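PDB 5H5O: diguanylate cyclase, which binds cyclic GMP through a cyclic nucleotide-binding domain, the part described here, and probably makes cyclic di-GMP from two GTP molecules. Local coordinates for residues I91-H95 against D96-R100. Residues are numbered along the deposited sequence; the frame is centred on the assembly and turned at random.
Sequences IELAH and DDFQR
L93 and A94 meet D97 and F98 in half a capping box, where the last strand of the cyclic nucleotide-binding β-roll, 88-93, runs into helix 95-104; the axes of strand 91-93 and helix 96-100 stand at 83°. A94 is the N-cap residue. Its backbone N gives a hydrogen bond to D97 OD2 (3.0 Å), reaching the carboxylate from above its plane, 39° out; alanine has no side-chain acceptor to return the bond. D97 CG lies beside its own backbone N (chi1 -61°), so the carboxylate reaches back to the N-H of the N-cap residue. A94 O in turn receives F98 N at 2.9 Å, almost in line with the C=O.

The tight side is apolar. L93 forks over the helix start, CD2 lying 3.5 Å from D97 CB while CD1 lies 3.5 Å from F98 CB and near the edge of the F98 ring. F14 of helix 8-17 adjoins L93; L71 and L72 of helix 68-72 and V109 and L113 of helix 106-121 touch F98.

The loose side holds H95 and D96, both exposed, with R114 of the second subunit packing on H95. Here too R100 bends back along the helix, and D96 O lies 3.5 Å above one face of the R100 guanidinium, over its centre.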
loop_
_atom_site.group_PDB
_atom_site.type_symbol
_atom_site.label_atom_id
_atom_site.label_comp_id
_atom_site.label_asym_id
_atom_site.label_seq_id
_atom_site.Cartn_x
_atom_site.Cartn_y
_atom_site.Cartn_z
ATOM N N ILE A 91 -17.690 -7.114 9.028
ATOM C CA ILE A 91 -16.632 -8.080 9.323
ATOM C C ILE A 91 -15.512 -7.333 10.039
ATOM O O ILE A 91 -15.020 -6.309 9.555
ATOM C CB ILE A 91 -16.056 -8.717 8.053
ATOM C CG1 ILE A 91 -17.130 -9.552 7.341
ATOM C CG2 ILE A 91 -14.805 -9.571 8.388
ATOM C CD1 ILE A 91 -16.844 -9.712 5.860
ATOM N N GLU A 92 -15.133 -7.829 11.208
ATOM C CA GLU A 92 -14.012 -7.271 11.949
ATOM C C GLU A 92 -12.819 -8.223 11.866
ATOM O O GLU A 92 -12.906 -9.381 12.272
ATOM C CB GLU A 92 -14.418 -7.030 13.392
ATOM C CG GLU A 92 -13.321 -6.521 14.309
ATOM C CD GLU A 92 -13.821 -6.338 15.734
ATOM O OE1 GLU A 92 -14.726 -5.510 15.956
ATOM O OE2 GLU A 92 -13.311 -7.032 16.630
ATOM N N LEU A 93 -11.705 -7.723 11.334
ATOM C CA LEU A 93 -10.509 -8.532 11.130
ATOM C C LEU A 93 -9.351 -8.000 11.981
ATOM O O LEU A 93 -8.850 -6.904 11.749
ATOM C CB LEU A 93 -10.153 -8.498 9.649
ATOM C CG LEU A 93 -9.417 -9.610 8.893
ATOM C CD1 LEU A 93 -7.965 -9.333 8.859
ATOM C CD2 LEU A 93 -9.708 -11.038 9.386
ATOM N N ALA A 94 -8.945 -8.782 12.976
ATOM C CA ALA A 94 -7.898 -8.373 13.901
ATOM C C ALA A 94 -6.505 -8.678 13.364
ATOM O O ALA A 94 -6.332 -9.485 12.447
ATOM C CB ALA A 94 -8.101 -9.038 15.276
ATOM N N HIS A 95 -5.517 -8.023 13.963
ATOM C CA HIS A 95 -4.116 -8.175 13.592
ATOM C C HIS A 95 -3.698 -9.640 13.458
ATOM O O HIS A 95 -3.126 -10.034 12.440
ATOM C CB HIS A 95 -3.240 -7.469 14.637
ATOM C CG HIS A 95 -1.776 -7.528 14.339
ATOM N ND1 HIS A 95 -0.965 -8.548 14.791
ATOM C CD2 HIS A 95 -0.978 -6.693 13.633
ATOM C CE1 HIS A 95 0.271 -8.335 14.377
ATOM N NE2 HIS A 95 0.290 -7.217 13.671
ATOM N N ASP A 96 -3.985 -10.436 14.489
ATOM C CA ASP A 96 -3.655 -11.860 14.495
ATOM C C ASP A 96 -4.407 -12.632 13.417
ATOM O O ASP A 96 -3.851 -13.560 12.811
ATOM C CB ASP A 96 -3.947 -12.486 15.866
ATOM C CG ASP A 96 -2.957 -12.047 16.940
ATOM O OD1 ASP A 96 -1.874 -11.528 16.581
ATOM O OD2 ASP A 96 -3.264 -12.232 18.143
ATOM N N ASP A 97 -5.668 -12.249 13.185
ATOM C CA ASP A 97 -6.485 -12.870 12.148
ATOM C C ASP A 97 -5.816 -12.653 10.797
ATOM O O ASP A 97 -5.720 -13.567 9.981
ATOM C CB ASP A 97 -7.899 -12.248 12.096
ATOM C CG ASP A 97 -8.685 -12.420 13.391
ATOM O OD1 ASP A 97 -8.371 -13.344 14.170
ATOM O OD2 ASP A 97 -9.630 -11.624 13.626
ATOM N N PHE A 98 -5.366 -11.424 10.556
ATOM C CA PHE A 98 -4.738 -11.102 9.285
ATOM C C PHE A 98 -3.442 -11.894 9.109
ATOM O O PHE A 98 -3.169 -12.409 8.018
ATOM C CB PHE A 98 -4.481 -9.593 9.155
ATOM C CG PHE A 98 -3.796 -9.204 7.876
ATOM C CD1 PHE A 98 -4.491 -9.194 6.675
ATOM C CD2 PHE A 98 -2.441 -8.864 7.869
ATOM C CE1 PHE A 98 -3.860 -8.845 5.489
ATOM C CE2 PHE A 98 -1.798 -8.510 6.686
ATOM C CZ PHE A 98 -2.505 -8.500 5.491
ATOM N N GLN A 99 -2.659 -12.012 10.180
ATOM C CA GLN A 99 -1.445 -12.814 10.090
ATOM C C GLN A 99 -1.777 -14.268 9.756
ATOM O O GLN A 99 -1.062 -14.901 8.976
ATOM C CB GLN A 99 -0.599 -12.735 11.364
ATOM C CG GLN A 99 0.638 -13.623 11.299
ATOM C CD GLN A 99 1.531 -13.298 10.098
ATOM O OE1 GLN A 99 1.895 -14.179 9.323
ATOM N NE2 GLN A 99 1.871 -12.026 9.939
ATOM N N ARG A 100 -2.867 -14.789 10.328
ATOM C CA ARG A 100 -3.289 -16.155 10.015
ATOM C C ARG A 100 -3.644 -16.284 8.542
ATOM O O ARG A 100 -3.284 -17.267 7.887
ATOM C CB ARG A 100 -4.478 -16.590 10.883
ATOM C CG ARG A 100 -4.086 -17.104 12.259
ATOM C CD ARG A 100 -5.287 -17.272 13.173
ATOM N NE ARG A 100 -5.033 -16.714 14.495
ATOM C CZ ARG A 100 -5.740 -15.731 15.043
ATOM N NH1 ARG A 100 -6.762 -15.205 14.390
ATOM N NH2 ARG A 100 -5.431 -15.285 16.253
#